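Local structure of succinate-semialdehyde dehydrogenase (Streptococcus pyogenes MGAS1882, 4OGD) at residues D64-I69 and E168-E173; P134-M139 and W418-E423; V250-R255 and K288-G293. The protein oxidises succinic semialdehyde to succinate with NADP+ as cofactor, as a member of the aldehyde dehydrogenase family. All blocks are in the same frame, centred on the assembly; numbering follows the deposited sequence.

Interaction 1. Residues D64-I69 and E168-E173; sequences DKYAEI and EELVLE
Tyr66 and Leu170 mark the nearest approach of two helical segments, their CA atoms 9.6 Å apart, a separation that only side chains can span. Tyr66 does most of the spanning: with CG anti to its carbonyl carbon (chi1 -71°), the ring reaches toward helix 161-173. Its hydroxyl end lies against Leu170, OH being 3.5 Å from Leu170 CB, while Tyr66 CZ stands 4.0 Å from Leu170 CD1, so the leucine meets the phenol end of the ring at a slant. Lys65 CE lies over one ring face, 4.2 Å above the plane and toward the rim. Helix 161-173 joins parallel strands 152-155 and 181-183 in a beta-alpha-beta crossover of the Rossmann-like domain, and Leu170 also packs on helix 45-61. On the polar side one water links the two helices. It accepts from Tyr66 OH at 2.7 Å and from Lys65 NZ at 3.2 Å, and donates to Glu173 OE1 at 2.7 Å. Glu173 OE2 is held separately in a salt bridge with Arg61. At 4.1 Å Tyr66 OH and Glu173 OE1 are too far apart for a direct hydrogen bond; the water bridges them, and the opposite charges of Lys65 and Glu173 probably favour that bridge.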
loop_
_atom_site.group_PDB
_atom_site.type_symbol
_atom_site.label_atom_id
_atom_site.label_comp_id
_atom_site.label_asym_id
_atom_site.label_seq_id
_atom_site.Cartn_x
_atom_site.Cartn_y
_atom_site.Cartn_z
ATOM N N ASP A 64 -12.280 -3.795 -33.602
ATOM C CA ASP A 64 -11.512 -4.793 -34.323
ATOM C C ASP A 64 -10.076 -4.336 -34.602
ATOM O O ASP A 64 -9.157 -5.162 -34.632
ATOM C CB ASP A 64 -12.247 -5.237 -35.592
ATOM C CG ASP A 64 -13.528 -6.007 -35.288
ATOM O OD1 ASP A 64 -13.789 -6.346 -34.106
ATOM O OD2 ASP A 64 -14.277 -6.287 -36.248
ATOM N N LYS A 65 -9.880 -3.030 -34.781
ATOM C CA LYS A 65 -8.534 -2.475 -34.932
ATOM C C LYS A 65 -7.697 -2.753 -33.685
ATOM O O LYS A 65 -6.573 -3.229 -33.778
ATOM C CB LYS A 65 -8.579 -0.962 -35.205
ATOM C CG LYS A 65 -7.240 -0.243 -34.976
ATOM C CD LYS A 65 -7.376 1.290 -35.004
ATOM C CE LYS A 65 -6.127 1.979 -34.470
ATOM N NZ LYS A 65 -6.201 3.462 -34.654
ATOM N N TYR A 66 -8.253 -2.459 -32.516
ATOM C CA TYR A 66 -7.506 -2.660 -31.274
ATOM C C TYR A 66 -7.328 -4.142 -30.957
ATOM O O TYR A 66 -6.277 -4.560 -30.465
ATOM C CB TYR A 66 -8.179 -1.910 -30.129
ATOM C CG TYR A 66 -7.997 -0.420 -30.272
ATOM C CD1 TYR A 66 -6.784 0.177 -29.967
ATOM C CD2 TYR A 66 -9.030 0.383 -30.739
ATOM C CE1 TYR A 66 -6.601 1.542 -30.110
ATOM C CE2 TYR A 66 -8.860 1.744 -30.893
ATOM C CZ TYR A 66 -7.645 2.319 -30.574
ATOM O OH TYR A 66 -7.469 3.673 -30.723
ATOM N N ALA A 67 -8.357 -4.937 -31.240
ATOM C CA ALA A 67 -8.262 -6.381 -31.053
ATOM C C ALA A 67 -7.132 -6.958 -31.893
ATOM O O ALA A 67 -6.329 -7.755 -31.399
ATOM C CB ALA A 67 -9.576 -7.053 -31.400
ATOM N N GLU A 68 -7.062 -6.567 -33.164
ATOM C CA GLU A 68 -6.008 -7.103 -34.026
ATOM C C GLU A 68 -4.601 -6.670 -33.590
ATOM O O GLU A 68 -3.639 -7.434 -33.722
ATOM C CB GLU A 68 -6.252 -6.741 -35.501
ATOM C CG GLU A 68 -5.163 -7.295 -36.417
ATOM C CD GLU A 68 -5.488 -7.190 -37.894
ATOM O OE1 GLU A 68 -6.592 -6.713 -38.247
ATOM O OE2 GLU A 68 -4.623 -7.591 -38.702
ATOM N N ILE A 69 -4.478 -5.446 -33.083
ATOM C CA ILE A 69 -3.196 -4.957 -32.582
ATOM C C ILE A 69 -2.691 -5.885 -31.479
ATOM O O ILE A 69 -1.511 -6.249 -31.442
ATOM C CB ILE A 69 -3.320 -3.517 -32.057
ATOM C CG1 ILE A 69 -3.364 -2.543 -33.237
ATOM C CG2 ILE A 69 -2.158 -3.171 -31.130
ATOM C CD1 ILE A 69 -3.669 -1.115 -32.841
ATOM N N GLU A 168 -1.742 5.179 -25.883
ATOM C CA GLU A 168 -1.493 6.615 -25.803
ATOM C C GLU A 168 -2.220 7.357 -26.924
ATOM O O GLU A 168 -2.850 8.380 -26.677
ATOM C CB GLU A 168 0.003 6.935 -25.861
ATOM C CG GLU A 168 0.280 8.443 -25.863
ATOM C CD GLU A 168 1.747 8.784 -26.029
ATOM O OE1 GLU A 168 2.605 8.022 -25.548
ATOM O OE2 GLU A 168 2.050 9.820 -26.656
ATOM N N GLU A 169 -2.148 6.829 -28.143
ATOM C CA GLU A 169 -2.801 7.469 -29.292
ATOM C C GLU A 169 -4.316 7.536 -29.109
ATOM O O GLU A 169 -4.953 8.537 -29.465
ATOM C CB GLU A 169 -2.437 6.731 -30.588
ATOM C CG GLU A 169 -1.000 6.976 -31.018
ATOM C CD GLU A 169 -0.499 5.994 -32.063
ATOM O OE1 GLU A 169 -1.237 5.054 -32.423
ATOM O OE2 GLU A 169 0.644 6.182 -32.530
ATOM N N LEU A 170 -4.883 6.460 -28.566
ATOM C CA LEU A 170 -6.310 6.385 -28.259
ATOM C C LEU A 170 -6.750 7.502 -27.311
ATOM O O LEU A 170 -7.762 8.176 -27.542
ATOM C CB LEU A 170 -6.624 5.021 -27.636
ATOM C CG LEU A 170 -7.967 4.794 -26.933
ATOM C CD1 LEU A 170 -9.128 4.888 -27.917
ATOM C CD2 LEU A 170 -7.991 3.449 -26.212
ATOM N N VAL A 171 -5.996 7.682 -26.234
ATOM C CA VAL A 171 -6.354 8.653 -25.208
ATOM C C VAL A 171 -6.255 10.087 -25.748
ATOM O O VAL A 171 -7.102 10.935 -25.448
ATOM C CB VAL A 171 -5.507 8.427 -23.930
ATOM C CG1 VAL A 171 -5.620 9.594 -22.969
ATOM C CG2 VAL A 171 -5.940 7.132 -23.260
ATOM N N LEU A 172 -5.233 10.351 -26.555
ATOM C CA LEU A 172 -5.115 11.634 -27.238
ATOM C C LEU A 172 -6.264 11.837 -28.230
ATOM O O LEU A 172 -6.843 12.928 -28.301
ATOM C CB LEU A 172 -3.768 11.729 -27.951
ATOM C CG LEU A 172 -2.571 11.791 -26.999
ATOM C CD1 LEU A 172 -1.295 11.498 -27.764
ATOM C CD2 LEU A 172 -2.493 13.152 -26.326
ATOM N N GLU A 173 -6.596 10.789 -28.979
ATOM C CA GLU A 173 -7.709 10.855 -29.927
ATOM C C GLU A 173 -9.027 11.200 -29.239
ATOM O O GLU A 173 -9.873 11.901 -29.809
ATOM C CB GLU A 173 -7.856 9.541 -30.702
ATOM C CG GLU A 173 -8.850 9.646 -31.871
ATOM C CD GLU A 173 -9.023 8.349 -32.638
ATOM O OE1 GLU A 173 -8.358 7.351 -32.294
ATOM O OE2 GLU A 173 -9.834 8.338 -33.597
HETATM O O HOH W 1 -8.561 4.700 -32.927
#

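Interaction 2. Residues P134-M139 and W418-E423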
loop_
_atom_site.group_PDB
_atom_site.type_symbol
_atom_site.label_atom_id
_atom_site.label_comp_id
_atom_site.label_asym_id
_atom_site.label_seq_id
_atom_site.Cartn_x
_atom_site.Cartn_y
_atom_site.Cartn_z
ATOM N N PRO A 134 -2.794 -6.814 -22.803
ATOM C CA PRO A 134 -2.087 -5.556 -23.090
ATOM C C PRO A 134 -2.946 -4.303 -22.909
ATOM O O PRO A 134 -2.404 -3.242 -22.612
ATOM C CB PRO A 134 -1.688 -5.696 -24.565
ATOM C CG PRO A 134 -1.756 -7.148 -24.859
ATOM C CD PRO A 134 -2.866 -7.685 -23.990
ATOM N N TYR A 135 -4.256 -4.421 -23.093
ATOM C CA TYR A 135 -5.139 -3.268 -22.928
ATOM C C TYR A 135 -5.825 -3.232 -21.565
ATOM O O TYR A 135 -5.837 -2.190 -20.900
ATOM C CB TYR A 135 -6.164 -3.186 -24.077
ATOM C CG TYR A 135 -5.750 -2.167 -25.112
ATOM C CD1 TYR A 135 -4.525 -2.263 -25.743
ATOM C CD2 TYR A 135 -6.572 -1.084 -25.433
ATOM C CE1 TYR A 135 -4.119 -1.325 -26.669
ATOM C CE2 TYR A 135 -6.172 -0.134 -26.369
ATOM C CZ TYR A 135 -4.939 -0.263 -26.977
ATOM O OH TYR A 135 -4.512 0.673 -27.903
ATOM N N TYR A 136 -6.408 -4.360 -21.171
ATOM C CA TYR A 136 -7.115 -4.481 -19.901
ATOM C C TYR A 136 -6.243 -4.112 -18.712
ATOM O O TYR A 136 -6.704 -3.406 -17.815
ATOM C CB TYR A 136 -7.698 -5.895 -19.780
ATOM C CG TYR A 136 -8.096 -6.364 -18.396
ATOM C CD1 TYR A 136 -9.281 -5.936 -17.794
ATOM C CD2 TYR A 136 -7.318 -7.288 -17.722
ATOM C CE1 TYR A 136 -9.658 -6.406 -16.532
ATOM C CE2 TYR A 136 -7.680 -7.752 -16.472
ATOM C CZ TYR A 136 -8.848 -7.313 -15.883
ATOM O OH TYR A 136 -9.197 -7.783 -14.632
ATOM N N GLN A 137 -4.980 -4.542 -18.712
ATOM C CA GLN A 137 -4.117 -4.214 -17.576
ATOM C C GLN A 137 -3.779 -2.719 -17.528
ATOM O O GLN A 137 -3.549 -2.172 -16.446
ATOM C CB GLN A 137 -2.829 -5.048 -17.535
ATOM C CG GLN A 137 -2.997 -6.560 -17.578
ATOM C CD GLN A 137 -3.832 -7.144 -16.466
ATOM O OE1 GLN A 137 -4.088 -6.506 -15.440
ATOM N NE2 GLN A 137 -4.258 -8.389 -16.658
ATOM N N ILE A 138 -3.746 -2.049 -18.679
ATOM C CA ILE A 138 -3.593 -0.591 -18.658
ATOM C C ILE A 138 -4.868 0.067 -18.149
ATOM O O ILE A 138 -4.829 0.927 -17.264
ATOM C CB ILE A 138 -3.280 0.007 -20.045
ATOM C CG1 ILE A 138 -2.014 -0.608 -20.645
ATOM C CG2 ILE A 138 -3.099 1.517 -19.928
ATOM C CD1 ILE A 138 -1.785 -0.181 -22.105
ATOM N N MET A 139 -6.003 -0.337 -18.702
ATOM C CA MET A 139 -7.258 0.343 -18.402
ATOM C C MET A 139 -7.607 0.251 -16.917
ATOM O O MET A 139 -8.160 1.198 -16.344
ATOM C CB MET A 139 -8.405 -0.201 -19.271
ATOM C CG MET A 139 -9.683 0.646 -19.176
ATOM S SD MET A 139 -9.442 2.312 -19.818
ATOM C CE MET A 139 -9.747 1.979 -21.550
ATOM N N TRP A 418 -12.283 -17.954 -13.634
ATOM C CA TRP A 418 -12.185 -16.534 -13.297
ATOM C C TRP A 418 -13.052 -15.667 -14.197
ATOM O O TRP A 418 -13.384 -16.041 -15.324
ATOM C CB TRP A 418 -10.734 -16.049 -13.385
ATOM C CG TRP A 418 -10.298 -15.787 -14.785
ATOM C CD1 TRP A 418 -10.030 -16.721 -15.739
ATOM C CD2 TRP A 418 -10.086 -14.505 -15.406
ATOM N NE1 TRP A 418 -9.661 -16.107 -16.910
ATOM C CE2 TRP A 418 -9.688 -14.750 -16.736
ATOM C CE3 TRP A 418 -10.188 -13.182 -14.963
ATOM C CZ2 TRP A 418 -9.392 -13.718 -17.632
ATOM C CZ3 TRP A 418 -9.888 -12.156 -15.851
ATOM C CH2 TRP A 418 -9.503 -12.433 -17.175
ATOM N N THR A 419 -13.439 -14.514 -13.673
ATOM C CA THR A 419 -13.882 -13.430 -14.527
ATOM C C THR A 419 -13.516 -12.132 -13.853
ATOM O O THR A 419 -13.108 -12.113 -12.689
ATOM C CB THR A 419 -15.376 -13.460 -14.787
ATOM O OG1 THR A 419 -15.680 -12.518 -15.823
ATOM C CG2 THR A 419 -16.134 -13.084 -13.531
ATOM N N SER A 420 -13.646 -11.045 -14.593
ATOM C CA SER A 420 -13.393 -9.729 -14.046
ATOM C C SER A 420 -14.468 -8.808 -14.587
ATOM O O SER A 420 -14.852 -8.927 -15.752
ATOM C CB SER A 420 -12.008 -9.238 -14.476
ATOM O OG SER A 420 -11.787 -7.905 -14.037
ATOM N N LEU A 421 -14.963 -7.914 -13.731
ATOM C CA LEU A 421 -15.969 -6.931 -14.097
ATOM C C LEU A 421 -15.564 -5.644 -13.391
ATOM O O LEU A 421 -14.880 -5.692 -12.364
ATOM C CB LEU A 421 -17.349 -7.376 -13.625
ATOM C CG LEU A 421 -17.925 -8.615 -14.316
ATOM C CD1 LEU A 421 -19.132 -9.119 -13.540
ATOM C CD2 LEU A 421 -18.299 -8.271 -15.753
ATOM N N PRO A 422 -15.973 -4.484 -13.928
ATOM C CA PRO A 422 -15.484 -3.225 -13.356
ATOM C C PRO A 422 -15.813 -3.066 -11.878
ATOM O O PRO A 422 -15.046 -2.424 -11.148
ATOM C CB PRO A 422 -16.224 -2.168 -14.175
ATOM C CG PRO A 422 -16.456 -2.839 -15.505
ATOM C CD PRO A 422 -16.768 -4.267 -15.152
ATOM N N GLU A 423 -16.919 -3.668 -11.440
ATOM C CA GLU A 423 -17.406 -3.494 -10.074
ATOM C C GLU A 423 -16.820 -4.483 -9.055
ATOM O O GLU A 423 -17.133 -4.410 -7.860
ATOM C CB GLU A 423 -18.934 -3.582 -10.059
ATOM C CG GLU A 423 -19.467 -4.969 -10.405
ATOM C CD GLU A 423 -19.819 -5.142 -11.872
ATOM O OE1 GLU A 423 -19.240 -4.450 -12.745
ATOM O OE2 GLU A 423 -20.690 -5.989 -12.156
#
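Tyr136 reaches Ser420 with the far end of its side chain, across a backbone gap of 10.1 Å between their CA atoms. From CB the chain sets out with CG opposite the backbone N (chi1 162°), which directs the ring toward the 418-423 loop; on the way it packs against Leu87 and Ile91 of helix 78-103. The first ring atom to approach the serine is CE1, 3.6 Å from Ser420 OG. CZ is closer still, 3.5 Å from Ser420 OG, with Ser420 CB behind it at 4.0 Å. Ser420 OG sits at the edge of the Tyr136 ring, near its plane, and Tyr136 OH and Ser420 OG are hydrogen-bonded at 2.7 Å, either being able to donate. The angle CZ-OH...OG is about 118°, near the ideal for a phenol oxygen. Helix 136-148 connects parallel strands 124-128 and 152-155 of the Rossmann-like sheet, whereas the 418-423 loop follows strand 411-414, the outermost strand, within this chain, of the seven-stranded sheet, so this buried bond joins the two sheet systems of the aldehyde dehydrogenase fold. Tyr136 OH has a second partner in Arg140 NH1. Farther along the loop, Glu423 OE2 is hydrogen-bonded to Thr110 OG1 of the second subunit.

Interaction 3. Residues V250-R255 and K288-G293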
loop_
_atom_site.group_PDB
_atom_site.type_symbol
_atom_site.label_atom_id
_atom_site.label_comp_id
_atom_site.label_asym_id
_atom_site.label_seq_id
_atom_site.Cartn_x
_atom_site.Cartn_y
_atom_site.Cartn_z
ATOM N N VAL A 250 -17.182 -25.582 -18.108
ATOM C CA VAL A 250 -16.270 -24.478 -17.809
ATOM C C VAL A 250 -14.794 -24.842 -17.930
ATOM O O VAL A 250 -13.932 -23.961 -17.879
ATOM C CB VAL A 250 -16.524 -23.863 -16.410
ATOM C CG1 VAL A 250 -18.009 -23.603 -16.196
ATOM C CG2 VAL A 250 -15.960 -24.753 -15.307
ATOM N N LEU A 251 -14.491 -26.126 -18.110
ATOM C CA LEU A 251 -13.096 -26.570 -18.023
ATOM C C LEU A 251 -12.165 -25.994 -19.094
ATOM O O LEU A 251 -11.040 -25.602 -18.778
ATOM C CB LEU A 251 -12.985 -28.101 -17.983
ATOM C CG LEU A 251 -13.388 -28.818 -16.694
ATOM C CD1 LEU A 251 -13.224 -30.315 -16.883
ATOM C CD2 LEU A 251 -12.574 -28.358 -15.482
ATOM N N TYR A 252 -12.620 -25.947 -20.350
ATOM C CA TYR A 252 -11.768 -25.454 -21.429
ATOM C C TYR A 252 -11.358 -24.010 -21.151
ATOM O O TYR A 252 -10.174 -23.676 -21.163
ATOM C CB TYR A 252 -12.476 -25.554 -22.787
ATOM C CG TYR A 252 -11.520 -25.407 -23.949
ATOM C CD1 TYR A 252 -11.004 -26.523 -24.590
ATOM C CD2 TYR A 252 -11.116 -24.151 -24.389
ATOM C CE1 TYR A 252 -10.119 -26.398 -25.650
ATOM C CE2 TYR A 252 -10.227 -24.013 -25.438
ATOM C CZ TYR A 252 -9.735 -25.138 -26.066
ATOM O OH TYR A 252 -8.854 -24.999 -27.113
ATOM N N PHE A 253 -12.343 -23.164 -20.882
ATOM C CA PHE A 253 -12.057 -21.780 -20.522
ATOM C C PHE A 253 -11.123 -21.700 -19.321
ATOM O O PHE A 253 -10.160 -20.925 -19.320
ATOM C CB PHE A 253 -13.344 -21.021 -20.199
ATOM C CG PHE A 253 -13.108 -19.723 -19.480
ATOM C CD1 PHE A 253 -12.745 -18.583 -20.182
ATOM C CD2 PHE A 253 -13.221 -19.647 -18.098
ATOM C CE1 PHE A 253 -12.504 -17.388 -19.519
ATOM C CE2 PHE A 253 -12.977 -18.459 -17.430
ATOM C CZ PHE A 253 -12.623 -17.332 -18.136
ATOM N N SER A 254 -11.404 -22.503 -18.303
ATOM C CA SER A 254 -10.699 -22.345 -17.030
ATOM C C SER A 254 -9.195 -22.510 -17.112
ATOM O O SER A 254 -8.474 -21.846 -16.368
ATOM C CB SER A 254 -11.281 -23.269 -15.959
ATOM O OG SER A 254 -12.602 -22.857 -15.647
ATOM N N ARG A 255 -8.716 -23.378 -18.000
ATOM C CA ARG A 255 -7.272 -23.586 -18.121
ATOM C C ARG A 255 -6.670 -23.153 -19.457
ATOM O O ARG A 255 -5.483 -22.829 -19.524
ATOM C CB ARG A 255 -6.882 -25.041 -17.813
ATOM C CG ARG A 255 -5.365 -25.259 -17.663
ATOM C CD ARG A 255 -4.748 -24.256 -16.684
ATOM N NE ARG A 255 -3.338 -24.535 -16.433
ATOM C CZ ARG A 255 -2.360 -23.640 -16.525
ATOM N NH1 ARG A 255 -2.632 -22.382 -16.855
ATOM N NH2 ARG A 255 -1.103 -24.001 -16.280
ATOM N N LYS A 288 -8.630 -32.483 -25.528
ATOM C CA LYS A 288 -8.572 -33.044 -26.879
ATOM C C LYS A 288 -9.318 -32.211 -27.909
ATOM O O LYS A 288 -9.042 -32.306 -29.106
ATOM C CB LYS A 288 -9.123 -34.472 -26.888
ATOM C CG LYS A 288 -8.086 -35.515 -26.499
ATOM C CD LYS A 288 -8.743 -36.877 -26.316
ATOM C CE LYS A 288 -7.709 -37.958 -26.072
ATOM N NZ LYS A 288 -8.364 -39.284 -25.879
ATOM N N THR A 289 -10.253 -31.390 -27.443
ATOM C CA THR A 289 -11.065 -30.582 -28.347
ATOM C C THR A 289 -10.335 -29.355 -28.871
ATOM O O THR A 289 -10.822 -28.695 -29.786
ATOM C CB THR A 289 -12.388 -30.132 -27.693
ATOM O OG1 THR A 289 -12.125 -29.179 -26.654
ATOM C CG2 THR A 289 -13.129 -31.322 -27.119
ATOM N N ALA A 290 -9.171 -29.057 -28.300
ATOM C CA ALA A 290 -8.402 -27.881 -28.704
ATOM C C ALA A 290 -8.002 -27.898 -30.174
ATOM O O ALA A 290 -7.542 -28.917 -30.697
ATOM C CB ALA A 290 -7.165 -27.727 -27.836
ATOM N N LYS A 291 -8.174 -26.759 -30.833
ATOM C CA LYS A 291 -7.732 -26.608 -32.211
ATOM C C LYS A 291 -6.756 -25.450 -32.293
ATOM O O LYS A 291 -7.160 -24.284 -32.266
ATOM C CB LYS A 291 -8.927 -26.351 -33.128
ATOM C CG LYS A 291 -8.555 -26.257 -34.599
ATOM C CD LYS A 291 -9.767 -26.449 -35.496
ATOM C CE LYS A 291 -9.349 -26.481 -36.958
ATOM N NZ LYS A 291 -8.515 -25.295 -37.285
ATOM N N TRP A 292 -5.466 -25.760 -32.368
ATOM C CA TRP A 292 -4.465 -24.707 -32.484
ATOM C C TRP A 292 -4.316 -24.239 -33.913
ATOM O O TRP A 292 -4.625 -24.972 -34.859
ATOM C CB TRP A 292 -3.107 -25.131 -31.912
ATOM C CG TRP A 292 -2.614 -26.449 -32.406
ATOM C CD1 TRP A 292 -1.870 -26.682 -33.526
ATOM C CD2 TRP A 292 -2.824 -27.722 -31.786
ATOM N NE1 TRP A 292 -1.608 -28.030 -33.643
ATOM C CE2 TRP A 292 -2.182 -28.688 -32.586
ATOM C CE3 TRP A 292 -3.494 -28.140 -30.627
ATOM C CZ2 TRP A 292 -2.188 -30.049 -32.265
ATOM C CZ3 TRP A 292 -3.503 -29.492 -30.308
ATOM C CH2 TRP A 292 -2.853 -30.430 -31.126
ATOM N N GLY A 293 -3.851 -23.007 -34.070
ATOM C CA GLY A 293 -3.641 -22.455 -35.393
ATOM C C GLY A 293 -3.657 -20.943 -35.407
ATOM O O GLY A 293 -3.320 -20.292 -34.414
#
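Tyr252, on helix 244-256, faces Ala290 in the irregular segment that leaves helix 276-288, their CA atoms being 8.4 Å apart. The helix is the connection of a beta-alpha-beta crossover, joining strands 235-238 and 268-272, which lie parallel and adjacent in the seven-stranded sheet. Tyr252 carries the contact from its side: CG stands opposite the backbone N (chi1 -165°), and the ring extends toward the 288-293 segment. Ala290 meets it at the rim, with CA in the plane of the ring and CB 3.3 Å from Tyr252 OH and 3.9 Å from Tyr252 CE1. Thr289 comes to the same flank of the ring, where its OG1 sits obliquely, 3.5 Å from Tyr252 CD1; the two side chains run past one another in opposite senses. Neither hydroxyl finds a hydrogen-bond partner across the contact. Tyr252 OH is bonded to Thr301 O, and Thr289 OG1 to Val286 O, so backbone carbonyls fix both ends and the contact itself is van der Waals packing at the surface. Within the helix, Val250 O accepts from both Ser254 N, at 2.9 Å, and Ser254 OG, at 2.8 Å, the latter approaching from above the carbonyl plane, 50° out of it.

How the interactions relate
Along the chain interactions 1 and 2 interleave, 64-69, 134-139, 168-173 and 418-423 in order, and both segments of interaction 3 fall between 168-173 and 418-423. Interaction 1 lies among helices of the Rossmann-like part, interaction 3 flanks the seven-stranded sheet, and interaction 2 ties these two parts of the protein together. Interactions 1 and 2, centres about 16 Å apart, touch where Tyr66 CD1 lies 3.1 Å from Tyr135 OH. Interactions 2 and 3, about 21 Å between centres, meet where Trp418 O packs 3.2 Å from Phe253 CZ. Interactions 1 and 3 do not touch, nearest atoms being about 13 Å apart; the segments of interaction 2 reach both, through Tyr135 and Trp418 respectively.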